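Local coordinates for protein SAP-like pentraxin (Limulus polyphemus, PDB 3FLP) that binds two calcium ions per subunit and, as an invertebrate pentraxin lectin assembled into doubly stacked heptameric rings, probably recognises sugar ligands, at residues Met66-Leu78 with Asn85-Gly97. Sequence-based numbering, arbitrary orientation.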
loop_
_atom_site.group_PDB
_atom_site.type_symbol
_atom_site.label_atom_id
_atom_site.label_comp_id
_atom_site.label_asym_id
_atom_site.label_seq_id
_atom_site.Cartn_x
_atom_site.Cartn_y
_atom_site.Cartn_z
ATOM N N MET A 66 36.399 -27.887 -22.616
ATOM C CA MET A 66 35.241 -28.623 -23.093
ATOM C C MET A 66 35.488 -29.043 -24.523
ATOM O O MET A 66 36.389 -28.537 -25.188
ATOM C CB MET A 66 33.983 -27.744 -23.075
ATOM C CG MET A 66 33.995 -26.652 -24.161
ATOM S SD MET A 66 32.363 -25.939 -24.542
ATOM C CE MET A 66 31.793 -27.061 -25.828
ATOM N N TYR A 67 34.678 -29.984 -24.979
ATOM C CA TYR A 67 34.709 -30.431 -26.355
ATOM C C TYR A 67 33.435 -31.225 -26.553
ATOM O O TYR A 67 32.801 -31.642 -25.585
ATOM C CB TYR A 67 35.975 -31.238 -26.681
ATOM C CG TYR A 67 36.067 -32.633 -26.126
ATOM C CD1 TYR A 67 35.474 -33.707 -26.783
ATOM C CD2 TYR A 67 36.811 -32.891 -24.978
ATOM C CE1 TYR A 67 35.631 -35.002 -26.314
ATOM C CE2 TYR A 67 36.972 -34.180 -24.501
ATOM C CZ TYR A 67 36.383 -35.230 -25.172
ATOM O OH TYR A 67 36.547 -36.508 -24.692
ATOM N N VAL A 68 33.034 -31.380 -27.805
ATOM C CA VAL A 68 31.821 -32.102 -28.130
ATOM C C VAL A 68 32.191 -33.416 -28.794
ATOM O O VAL A 68 32.952 -33.429 -29.760
ATOM C CB VAL A 68 30.953 -31.260 -29.084
ATOM C CG1 VAL A 68 29.645 -31.975 -29.379
ATOM C CG2 VAL A 68 30.700 -29.894 -28.461
ATOM N N LYS A 69 31.668 -34.520 -28.264
ATOM C CA LYS A 69 31.948 -35.843 -28.823
ATOM C C LYS A 69 31.280 -35.970 -30.186
ATOM O O LYS A 69 30.440 -35.149 -30.564
ATOM C CB LYS A 69 31.396 -36.964 -27.932
ATOM C CG LYS A 69 31.813 -36.932 -26.472
ATOM C CD LYS A 69 33.302 -37.136 -26.289
ATOM C CE LYS A 69 33.748 -38.567 -26.591
ATOM N NZ LYS A 69 35.236 -38.699 -26.418
ATOM N N SER A 70 31.646 -37.023 -30.906
ATOM C CA SER A 70 31.096 -37.303 -32.230
ATOM C C SER A 70 29.565 -37.352 -32.240
ATOM O O SER A 70 28.931 -36.902 -33.194
ATOM C CB SER A 70 31.657 -38.638 -32.737
ATOM O OG SER A 70 31.203 -38.924 -34.049
ATOM N N ASP A 71 28.977 -37.892 -31.176
ATOM C CA ASP A 71 27.521 -38.000 -31.080
ATOM C C ASP A 71 26.842 -36.718 -30.592
ATOM O O ASP A 71 25.634 -36.705 -30.361
ATOM C CB ASP A 71 27.136 -39.174 -30.167
ATOM C CG ASP A 71 27.647 -39.010 -28.744
ATOM O OD1 ASP A 71 28.357 -38.018 -28.474
ATOM O OD2 ASP A 71 27.341 -39.875 -27.892
ATOM N N GLY A 72 27.618 -35.647 -30.436
ATOM C CA GLY A 72 27.056 -34.385 -29.982
ATOM C C GLY A 72 27.043 -34.194 -28.471
ATOM O O GLY A 72 26.595 -33.163 -27.973
ATOM N N THR A 73 27.543 -35.185 -27.741
ATOM C CA THR A 73 27.590 -35.144 -26.280
ATOM C C THR A 73 28.625 -34.159 -25.740
ATOM O O THR A 73 29.754 -34.096 -26.232
ATOM C CB THR A 73 27.910 -36.548 -25.714
ATOM O OG1 THR A 73 26.790 -37.410 -25.935
ATOM C CG2 THR A 73 28.202 -36.489 -24.233
ATOM N N LEU A 74 28.238 -33.402 -24.720
ATOM C CA LEU A 74 29.140 -32.435 -24.107
ATOM C C LEU A 74 30.096 -33.100 -23.124
ATOM O O LEU A 74 29.687 -33.917 -22.305
ATOM C CB LEU A 74 28.355 -31.357 -23.360
ATOM C CG LEU A 74 29.207 -30.341 -22.584
ATOM C CD1 LEU A 74 30.056 -29.515 -23.546
ATOM C CD2 LEU A 74 28.304 -29.439 -21.765
ATOM N N ASN A 75 31.372 -32.749 -23.221
ATOM C CA ASN A 75 32.382 -33.271 -22.315
ATOM C C ASN A 75 33.073 -32.087 -21.640
ATOM O O ASN A 75 33.601 -31.197 -22.307
ATOM C CB ASN A 75 33.400 -34.123 -23.074
ATOM C CG ASN A 75 33.175 -35.606 -22.872
ATOM O OD1 ASN A 75 32.083 -36.127 -23.124
ATOM N ND2 ASN A 75 34.212 -36.299 -22.417
ATOM N N LEU A 76 33.053 -32.071 -20.313
ATOM C CA LEU A 76 33.668 -30.983 -19.568
ATOM C C LEU A 76 34.920 -31.480 -18.868
ATOM O O LEU A 76 34.896 -32.494 -18.168
ATOM C CB LEU A 76 32.677 -30.408 -18.549
ATOM C CG LEU A 76 31.400 -29.811 -19.151
ATOM C CD1 LEU A 76 30.419 -29.458 -18.043
ATOM C CD2 LEU A 76 31.756 -28.574 -19.989
ATOM N N GLY A 77 36.015 -30.758 -19.066
ATOM C CA GLY A 77 37.264 -31.155 -18.461
ATOM C C GLY A 77 37.826 -30.185 -17.449
ATOM O O GLY A 77 37.514 -28.990 -17.451
ATOM N N LEU A 78 38.671 -30.720 -16.577
ATOM C CA LEU A 78 39.322 -29.943 -15.547
ATOM C C LEU A 78 40.750 -30.442 -15.360
ATOM O O LEU A 78 41.015 -31.644 -15.423
ATOM C CB LEU A 78 38.570 -30.079 -14.220
ATOM C CG LEU A 78 39.212 -29.358 -13.023
ATOM C CD1 LEU A 78 39.238 -27.847 -13.285
ATOM C CD2 LEU A 78 38.436 -29.669 -11.745
ATOM N N ASN A 85 44.146 -33.948 -17.970
ATOM C CA ASN A 85 42.791 -33.427 -18.048
ATOM C C ASN A 85 41.792 -34.502 -17.643
ATOM O O ASN A 85 41.835 -35.621 -18.149
ATOM C CB ASN A 85 42.484 -32.935 -19.463
ATOM C CG ASN A 85 43.202 -31.641 -19.797
ATOM O OD1 ASN A 85 43.043 -30.628 -19.103
ATOM N ND2 ASN A 85 43.999 -31.665 -20.864
ATOM N N LYS A 86 40.906 -34.165 -16.713
ATOM C CA LYS A 86 39.886 -35.103 -16.256
ATOM C C LYS A 86 38.574 -34.694 -16.928
ATOM O O LYS A 86 38.146 -33.541 -16.828
ATOM C CB LYS A 86 39.741 -35.042 -14.732
ATOM C CG LYS A 86 41.057 -35.144 -13.965
ATOM C CD LYS A 86 41.782 -36.446 -14.264
ATOM C CE LYS A 86 43.064 -36.561 -13.448
ATOM N NZ LYS A 86 43.762 -37.847 -13.723
ATOM N N TYR A 87 37.950 -35.638 -17.620
ATOM C CA TYR A 87 36.707 -35.362 -18.323
ATOM C C TYR A 87 35.488 -36.081 -17.761
ATOM O O TYR A 87 35.563 -37.235 -17.347
ATOM C CB TYR A 87 36.857 -35.722 -19.810
ATOM C CG TYR A 87 37.747 -34.773 -20.580
ATOM C CD1 TYR A 87 37.301 -33.499 -20.920
ATOM C CD2 TYR A 87 39.045 -35.138 -20.946
ATOM C CE1 TYR A 87 38.122 -32.607 -21.605
ATOM C CE2 TYR A 87 39.876 -34.250 -21.631
ATOM C CZ TYR A 87 39.403 -32.987 -21.955
ATOM O OH TYR A 87 40.214 -32.092 -22.621
ATOM N N ILE A 88 34.366 -35.371 -17.749
ATOM C CA ILE A 88 33.097 -35.918 -17.296
ATOM C C ILE A 88 32.094 -35.577 -18.386
ATOM O O ILE A 88 31.948 -34.407 -18.766
ATOM C CB ILE A 88 32.633 -35.293 -15.969
ATOM C CG1 ILE A 88 33.598 -35.690 -14.842
ATOM C CG2 ILE A 88 31.213 -35.753 -15.652
ATOM C CD1 ILE A 88 33.238 -35.120 -13.491
ATOM N N SER A 89 31.417 -36.592 -18.912
ATOM C CA SER A 89 30.453 -36.344 -19.967
ATOM C C SER A 89 29.095 -35.940 -19.407
ATOM O O SER A 89 28.685 -36.383 -18.330
ATOM C CB SER A 89 30.334 -37.558 -20.902
ATOM O OG SER A 89 29.905 -38.705 -20.211
ATOM N N CYS A 90 28.421 -35.060 -20.139
ATOM C CA CYS A 90 27.114 -34.560 -19.750
ATOM C C CYS A 90 26.049 -35.096 -20.704
ATOM O O CYS A 90 26.232 -35.085 -21.922
ATOM C CB CYS A 90 27.102 -33.030 -19.785
ATOM S SG CYS A 90 28.063 -32.173 -18.485
ATOM N N PRO A 91 24.912 -35.559 -20.157
ATOM C CA PRO A 91 23.816 -36.104 -20.962
ATOM C C PRO A 91 23.027 -35.018 -21.682
ATOM O O PRO A 91 21.825 -34.867 -21.464
ATOM C CB PRO A 91 22.970 -36.830 -19.926
ATOM C CG PRO A 91 23.062 -35.894 -18.754
ATOM C CD PRO A 91 24.545 -35.523 -18.729
ATOM N N ILE A 92 23.702 -34.255 -22.533
ATOM C CA ILE A 92 23.039 -33.197 -23.277
ATOM C C ILE A 92 23.705 -33.024 -24.634
ATOM O O ILE A 92 24.930 -32.988 -24.734
ATOM C CB ILE A 92 23.063 -31.844 -22.502
ATOM C CG1 ILE A 92 22.279 -30.782 -23.280
ATOM C CG2 ILE A 92 24.490 -31.377 -22.284
ATOM C CD1 ILE A 92 22.092 -29.474 -22.521
ATOM N N GLU A 93 22.893 -32.946 -25.683
ATOM C CA GLU A 93 23.429 -32.776 -27.020
ATOM C C GLU A 93 23.725 -31.304 -27.260
ATOM O O GLU A 93 22.867 -30.449 -27.059
ATOM C CB GLU A 93 22.447 -33.293 -28.070
ATOM C CG GLU A 93 22.960 -33.111 -29.486
ATOM C CD GLU A 93 22.339 -34.079 -30.469
ATOM O OE1 GLU A 93 21.097 -34.209 -30.480
ATOM O OE2 GLU A 93 23.100 -34.705 -31.238
ATOM N N ILE A 94 24.950 -31.016 -27.683
ATOM C CA ILE A 94 25.364 -29.648 -27.930
ATOM C C ILE A 94 25.155 -29.206 -29.372
ATOM O O ILE A 94 25.551 -29.891 -30.313
ATOM C CB ILE A 94 26.871 -29.435 -27.587
ATOM C CG1 ILE A 94 27.104 -29.600 -26.082
ATOM C CG2 ILE A 94 27.325 -28.048 -28.057
ATOM C CD1 ILE A 94 26.413 -28.542 -25.219
ATOM N N GLU A 95 24.519 -28.054 -29.531
ATOM C CA GLU A 95 24.312 -27.474 -30.847
ATOM C C GLU A 95 25.187 -26.233 -30.848
ATOM O O GLU A 95 24.928 -25.292 -30.093
ATOM C CB GLU A 95 22.851 -27.073 -31.055
ATOM C CG GLU A 95 21.881 -28.243 -31.139
ATOM C CD GLU A 95 22.330 -29.301 -32.138
ATOM O OE1 GLU A 95 22.719 -28.933 -33.274
ATOM O OE2 GLU A 95 22.286 -30.502 -31.784
ATOM N N LEU A 96 26.236 -26.240 -31.667
ATOM C CA LEU A 96 27.128 -25.087 -31.734
ATOM C C LEU A 96 26.288 -23.859 -32.059
ATOM O O LEU A 96 25.387 -23.918 -32.899
ATOM C CB LEU A 96 28.204 -25.292 -32.806
ATOM C CG LEU A 96 29.157 -26.476 -32.601
ATOM C CD1 LEU A 96 30.141 -26.560 -33.769
ATOM C CD2 LEU A 96 29.911 -26.315 -31.285
ATOM N N GLY A 97 26.565 -22.753 -31.377
ATOM C CA GLY A 97 25.801 -21.545 -31.613
ATOM C C GLY A 97 24.672 -21.337 -30.613
ATOM O O GLY A 97 24.034 -20.285 -30.622
#
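Strands 73-78 and 86-90 run antiparallel as the two arms of a beta hairpin, with Leu-76 and Ile-88 exchanging a reciprocal pair of backbone hydrogen bonds, and Leu-78 and Lys-86 another. Cys-90 N donates to Leu-74 O at 2.8 Å. Past the corner at Pro-91 and Ile-92 the pairing resumes, and Ile-94 N meets Gly-72 O at 2.7 Å.

On the outer face, Tyr-67 reaches over from strand 60-68, which flanks strand 73-80 on the side away from 86-90, and turns its ring edge to one face of Tyr-87. CE2 of Tyr-67 lies 3.5 Å from CE1 of Tyr-87 in this T-shaped stack, whose ring planes stand 76° apart. Gly-77 lies directly opposite Tyr-87, and its bare CA approaches Tyr-87 CD1 to 3.4 Å. Asn-75 CB covers a face of the Tyr-67 ring, and Lys-69 NZ donates to the Tyr-67 hydroxyl, so the ring is held at several points.

The inner face is largely apolar. Ile-94 lays CG1 tightly against Leu-74 CB, 3.5 Å away, while its CG2 branch, anti to the backbone N, meets Val-68 CG2 at 3.9 Å. Leu-76 CD1 rests at 3.6 Å on Cys-90 SG, the sulfur bonded to Cys-122. Val-102 and Val-115 of the opposing sheet close over Leu-76, as expected in the jellyroll sandwich of pentraxins.

After the type I turn from Lys-69 to Gly-72, Asp-71 OD1 accepts from Thr-73 N in an Asx turn. Backbone bonds thus set the register of the hairpin, with the tyrosine pair packed on its outer side; on the side facing the other sheet, aliphatic packing is joined by the disulfide, which ties the strand at this sheet's edge within the chain covalently to the facing sheet.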